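Local coordinates for protein dUTPase (Streptococcus mutans, PDB 3H6X) that probably hydrolyses dUTP to dUMP and diphosphate, as a trimeric jelly-roll enzyme of the dUTPase family, at residues R37-A42 with D108-L113; G43-V48 with F100-N105. All blocks are in the same frame, centred on the assembly; numbering follows the deposited sequence.

Contact 1 of 2, residues R37-A42 with D108-L113; sequences RTEISA and DQTVVL
Two short strands of the dUTPase jelly roll, 38-40 and 111-113, pair here as an antiparallel two-stranded sheet at the surface of the subunit. Thr-38 and Leu-113 form one hydrogen-bonded pair, and Ile-40 and Val-111 the next. Each pair is joined by two N-H...O bonds, one in either direction, with Thr-38 N 2.8 Å from Leu-113 O. Glu-39 faces Val-112 in the non-hydrogen-bonded pair between them. Their side chains run side by side in the same direction, with Glu-39 CG 3.7 Å from Val-112 CG2. The Val-112 torsion (chi1 176°, CG1 anti to the backbone N) turns the other methyl toward the Arg-37 end of the neighbouring strand and leaves CG2 beside Glu-39. Val-112 CG1 lies 3.9 Å from Arg-37 CG, while the guanidinium beyond is drawn into a salt bridge with Glu-114. On the inward face Ile-40 CD1 and Leu-113 CD1 approach to 4.2 Å, and both residues pack on the sheet beneath, Ile-40 on Val-46 and Met-103, Leu-113 on Val-48. Beyond the Ile-40/Val-111 pair both segments are loop, and a water takes over: it accepts from Ala-42 N at 3.0 Å and hydrogen-bonds Thr-110 OG1 at 2.7 Å.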
loop_
_atom_site.group_PDB
_atom_site.type_symbol
_atom_site.label_atom_id
_atom_site.label_comp_id
_atom_site.label_asym_id
_atom_site.label_seq_id
_atom_site.Cartn_x
_atom_site.Cartn_y
_atom_site.Cartn_z
ATOM N N ARG B 37 -12.332 21.992 7.099
ATOM C CA ARG B 37 -11.543 22.568 6.020
ATOM C C ARG B 37 -10.051 22.535 6.357
ATOM O O ARG B 37 -9.627 22.957 7.444
ATOM C CB ARG B 37 -11.999 24.002 5.721
ATOM C CG ARG B 37 -11.181 24.666 4.620
ATOM C CD ARG B 37 -11.526 26.143 4.432
ATOM N NE ARG B 37 -12.588 26.331 3.455
ATOM C CZ ARG B 37 -13.759 26.907 3.726
ATOM N NH1 ARG B 37 -14.021 27.359 4.952
ATOM N NH2 ARG B 37 -14.678 27.037 2.771
ATOM N N THR B 38 -9.252 22.027 5.425
ATOM C CA THR B 38 -7.830 21.834 5.672
ATOM C C THR B 38 -7.008 22.301 4.475
ATOM O O THR B 38 -7.213 21.844 3.347
ATOM C CB THR B 38 -7.514 20.341 5.960
ATOM O OG1 THR B 38 -8.216 19.910 7.131
ATOM C CG2 THR B 38 -6.030 20.131 6.180
ATOM N N GLU B 39 -6.101 23.239 4.724
ATOM C CA GLU B 39 -5.208 23.739 3.677
ATOM C C GLU B 39 -3.870 23.005 3.700
ATOM O O GLU B 39 -3.307 22.735 4.769
ATOM C CB GLU B 39 -4.923 25.225 3.899
ATOM C CG GLU B 39 -6.012 26.155 3.425
ATOM C CD GLU B 39 -5.633 27.607 3.661
ATOM O OE1 GLU B 39 -5.312 27.949 4.821
ATOM O OE2 GLU B 39 -5.634 28.395 2.693
ATOM N N ILE B 40 -3.348 22.710 2.513
ATOM C CA ILE B 40 -2.034 22.091 2.407
ATOM C C ILE B 40 -1.163 22.915 1.467
ATOM O O ILE B 40 -1.425 22.977 0.261
ATOM C CB ILE B 40 -2.115 20.633 1.903
ATOM C CG1 ILE B 40 -3.148 19.852 2.736
ATOM C CG2 ILE B 40 -0.756 19.988 1.997
ATOM C CD1 ILE B 40 -3.296 18.403 2.341
ATOM N N SER B 41 -0.151 23.565 2.035
ATOM C CA SER B 41 0.770 24.388 1.258
ATOM C C SER B 41 1.537 23.589 0.209
ATOM O O SER B 41 1.694 22.379 0.305
ATOM C CB SER B 41 1.763 25.106 2.183
ATOM O OG SER B 41 1.062 25.896 3.124
ATOM N N ALA B 42 2.030 24.284 -0.806
ATOM C CA ALA B 42 2.866 23.657 -1.820
ATOM C C ALA B 42 3.994 22.843 -1.206
ATOM O O ALA B 42 4.769 23.354 -0.387
ATOM C CB ALA B 42 3.442 24.733 -2.764
ATOM N N ASP B 108 2.662 23.090 -6.906
ATOM C CA ASP B 108 3.265 24.353 -6.489
ATOM C C ASP B 108 2.250 25.396 -6.032
ATOM O O ASP B 108 2.605 26.565 -5.855
ATOM C CB ASP B 108 4.167 24.927 -7.600
ATOM C CG ASP B 108 3.397 25.276 -8.857
ATOM O OD1 ASP B 108 2.146 25.234 -8.834
ATOM O OD2 ASP B 108 4.039 25.599 -9.887
ATOM N N GLN B 109 0.996 24.979 -5.839
ATOM C CA GLN B 109 -0.051 25.870 -5.331
ATOM C C GLN B 109 -0.722 25.232 -4.128
ATOM O O GLN B 109 -0.872 24.011 -4.082
ATOM C CB GLN B 109 -1.120 26.099 -6.382
ATOM C CG GLN B 109 -0.604 26.614 -7.700
ATOM C CD GLN B 109 -0.641 28.131 -7.789
ATOM O OE1 GLN B 109 -1.567 28.774 -7.298
ATOM N NE2 GLN B 109 0.359 28.707 -8.437
ATOM N N THR B 110 -1.151 26.056 -3.182
ATOM C CA THR B 110 -1.875 25.551 -2.019
ATOM C C THR B 110 -3.118 24.801 -2.470
ATOM O O THR B 110 -3.832 25.254 -3.372
ATOM C CB THR B 110 -2.259 26.703 -1.076
ATOM O OG1 THR B 110 -1.060 27.234 -0.508
ATOM C CG2 THR B 110 -3.175 26.217 0.044
ATOM N N VAL B 111 -3.355 23.634 -1.869
ATOM C CA VAL B 111 -4.569 22.863 -2.139
ATOM C C VAL B 111 -5.444 22.911 -0.894
ATOM O O VAL B 111 -4.945 22.769 0.217
ATOM C CB VAL B 111 -4.246 21.396 -2.508
ATOM C CG1 VAL B 111 -5.531 20.585 -2.603
ATOM C CG2 VAL B 111 -3.475 21.337 -3.830
ATOM N N VAL B 112 -6.736 23.141 -1.096
ATOM C CA VAL B 112 -7.688 23.175 0.010
ATOM C C VAL B 112 -8.630 21.991 -0.071
ATOM O O VAL B 112 -9.256 21.763 -1.109
ATOM C CB VAL B 112 -8.544 24.449 -0.014
ATOM C CG1 VAL B 112 -9.576 24.407 1.091
ATOM C CG2 VAL B 112 -7.654 25.672 0.141
ATOM N N LEU B 113 -8.697 21.229 1.019
ATOM C CA LEU B 113 -9.680 20.166 1.156
ATOM C C LEU B 113 -10.844 20.727 1.960
ATOM O O LEU B 113 -10.643 21.190 3.087
ATOM C CB LEU B 113 -9.061 18.976 1.888
ATOM C CG LEU B 113 -8.052 18.165 1.069
ATOM C CD1 LEU B 113 -7.313 17.134 1.938
ATOM C CD2 LEU B 113 -8.757 17.457 -0.078
HETATM O O HOH W 1 1.452 27.189 -1.357
#

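Contact 2 of 2, residues G43-V48 with F100-N105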
loop_
_atom_site.group_PDB
_atom_site.type_symbol
_atom_site.label_atom_id
_atom_site.label_comp_id
_atom_site.label_asym_id
_atom_site.label_seq_id
_atom_site.Cartn_x
_atom_site.Cartn_y
_atom_site.Cartn_z
ATOM N N GLY B 43 4.074 21.569 -1.597
ATOM C CA GLY B 43 5.119 20.686 -1.110
ATOM C C GLY B 43 5.020 20.216 0.336
ATOM O O GLY B 43 5.880 19.450 0.798
ATOM N N ALA B 44 3.985 20.652 1.049
ATOM C CA ALA B 44 3.864 20.355 2.487
ATOM C C ALA B 44 3.185 19.017 2.774
ATOM O O ALA B 44 2.397 18.514 1.964
ATOM C CB ALA B 44 3.117 21.460 3.188
ATOM N N ILE B 45 3.473 18.482 3.958
ATOM C CA ILE B 45 2.770 17.311 4.480
ATOM C C ILE B 45 1.874 17.760 5.635
ATOM O O ILE B 45 2.348 18.424 6.568
ATOM C CB ILE B 45 3.736 16.256 5.014
ATOM C CG1 ILE B 45 4.647 15.721 3.902
ATOM C CG2 ILE B 45 2.944 15.086 5.642
ATOM C CD1 ILE B 45 5.778 14.868 4.410
ATOM N N VAL B 46 0.591 17.411 5.563
ATOM C CA VAL B 46 -0.393 17.790 6.586
ATOM C C VAL B 46 -1.212 16.579 7.001
ATOM O O VAL B 46 -1.622 15.780 6.160
ATOM C CB VAL B 46 -1.362 18.878 6.062
ATOM C CG1 VAL B 46 -2.547 19.100 7.019
ATOM C CG2 VAL B 46 -0.596 20.185 5.833
ATOM N N LEU B 47 -1.421 16.450 8.307
ATOM C CA LEU B 47 -2.291 15.412 8.847
ATOM C C LEU B 47 -3.735 15.900 8.739
ATOM O O LEU B 47 -4.128 16.859 9.415
ATOM C CB LEU B 47 -1.914 15.129 10.301
ATOM C CG LEU B 47 -0.591 14.385 10.496
ATOM C CD1 LEU B 47 -0.156 14.415 11.951
ATOM C CD2 LEU B 47 -0.678 12.949 10.021
ATOM N N VAL B 48 -4.522 15.261 7.877
ATOM C CA VAL B 48 -5.882 15.720 7.620
ATOM C C VAL B 48 -6.836 14.926 8.536
ATOM O O VAL B 48 -6.877 13.700 8.458
ATOM C CB VAL B 48 -6.233 15.492 6.146
ATOM C CG1 VAL B 48 -7.677 15.939 5.828
ATOM C CG2 VAL B 48 -5.210 16.225 5.259
ATOM N N PHE B 100 -6.216 10.158 11.176
ATOM C CA PHE B 100 -5.743 11.218 10.286
ATOM C C PHE B 100 -5.149 10.603 9.029
ATOM O O PHE B 100 -4.545 9.522 9.090
ATOM C CB PHE B 100 -4.651 12.051 10.962
ATOM C CG PHE B 100 -5.145 12.931 12.072
ATOM C CD1 PHE B 100 -5.356 12.410 13.338
ATOM C CD2 PHE B 100 -5.367 14.290 11.856
ATOM C CE1 PHE B 100 -5.810 13.226 14.376
ATOM C CE2 PHE B 100 -5.793 15.106 12.882
ATOM C CZ PHE B 100 -6.030 14.572 14.142
ATOM N N ALA B 101 -5.307 11.301 7.908
ATOM C CA ALA B 101 -4.649 10.932 6.650
ATOM C C ALA B 101 -3.462 11.870 6.403
ATOM O O ALA B 101 -3.628 13.085 6.331
ATOM C CB ALA B 101 -5.647 11.027 5.503
ATOM N N GLN B 102 -2.263 11.314 6.313
ATOM C CA GLN B 102 -1.058 12.120 6.111
ATOM C C GLN B 102 -0.861 12.415 4.621
ATOM O O GLN B 102 -0.360 11.569 3.877
ATOM C CB GLN B 102 0.146 11.358 6.675
ATOM C CG GLN B 102 1.386 12.212 6.922
ATOM C CD GLN B 102 2.558 11.391 7.439
ATOM O OE1 GLN B 102 2.383 10.401 8.155
ATOM N NE2 GLN B 102 3.766 11.796 7.059
HETATM N N MSE B 103 -1.281 13.606 4.195
HETATM C CA MSE B 103 -1.344 13.929 2.762
HETATM C C MSE B 103 -0.243 14.924 2.399
HETATM O O MSE B 103 0.007 15.881 3.146
HETATM C CB MSE B 103 -2.693 14.537 2.414
HETATM C CG MSE B 103 -3.891 13.738 2.878
HETATM SE SE MSE B 103 -3.945 11.991 2.013
HETATM C CE MSE B 103 -4.044 12.575 0.153
ATOM N N LYS B 104 0.408 14.685 1.264
ATOM C CA LYS B 104 1.410 15.610 0.741
ATOM C C LYS B 104 0.895 16.282 -0.522
ATOM O O LYS B 104 0.330 15.637 -1.399
ATOM C CB LYS B 104 2.731 14.894 0.430
ATOM C CG LYS B 104 3.782 15.868 -0.127
ATOM C CD LYS B 104 5.162 15.243 -0.215
ATOM C CE LYS B 104 6.120 16.183 -0.934
ATOM N NZ LYS B 104 7.516 15.635 -0.924
ATOM N N ASN B 105 1.101 17.595 -0.613
ATOM C CA ASN B 105 0.752 18.346 -1.810
ATOM C C ASN B 105 1.966 18.372 -2.741
ATOM O O ASN B 105 2.970 19.026 -2.442
ATOM C CB ASN B 105 0.354 19.760 -1.393
ATOM C CG ASN B 105 0.025 20.668 -2.570
ATOM O OD1 ASN B 105 0.111 20.276 -3.736
ATOM N ND2 ASN B 105 -0.379 21.897 -2.261
#
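With chi1 -62°, which sets CG1 beside the backbone N and CG2 anti to it, Ile-45 lays the CG2 methyl against Gln-102, whose own CG is anti to its N (chi1 -163°); the two side chains cross at an angle, Ile-45 CG2 lying 3.5 Å from Gln-102 CG. Leu-47 approaches the same chain from farther along the strand, its CD2 3.8 Å from Gln-102 CG, which thus touches branches of two residues. Lys-104 runs fully extended past Ile-45 CG1 and brings its CE to 3.7 Å from Gly-43 O. Next to Leu-47, Phe-100 offers its ring edge: Phe-100 CD2 lies 3.8 Å from Leu-47 O, near the ring plane, and also touches Leu-47 CB. On the opposite face Val-48 CG2 packs on CG of selenomethionine Met-103 at 3.7 Å, before the bent chain leads its selenium away. The backbones are joined by hydrogen bonds in both directions at Val-46 with Met-103 and at Val-48 with Ala-101. Asn-105 N continues the pairing to Ala-44 O at 3.0 Å, whereas the Gly-43 N to Asn-105 O bond is weak. Arg-72 of a second subunit packs on Leu-47 and Gln-102, placing their face at the subunit interface. The whole is a regular antiparallel pair of strands, 45-49 beside 100-105, within the jelly-roll barrel of a trimeric dUTPase.

The centres of contact 1 and contact 2 lie about 9 Å apart, on the same side of the chain's centre. Along the chain the order is 37-42, 43-48, 100-105, 108-113, so the inner two segments pair with each other and the outer two do likewise. Strand 38-40 is followed, after the short loop 41-44, by 45-49, and 100-105 leads on to 111-113, which lets the two-stranded sheet of contact 1 fold over the three-stranded sheet 45-49, 100-105, 76-78. Asn-105 joins the layers: its ND2 probably hydrogen-bonds Ile-40 O at 2.9 Å. Contact 1 packs on part of the face carrying Val-46, Val-48 and Met-103; the face with Leu-47, Gln-102 and Lys-104 meets a second subunit.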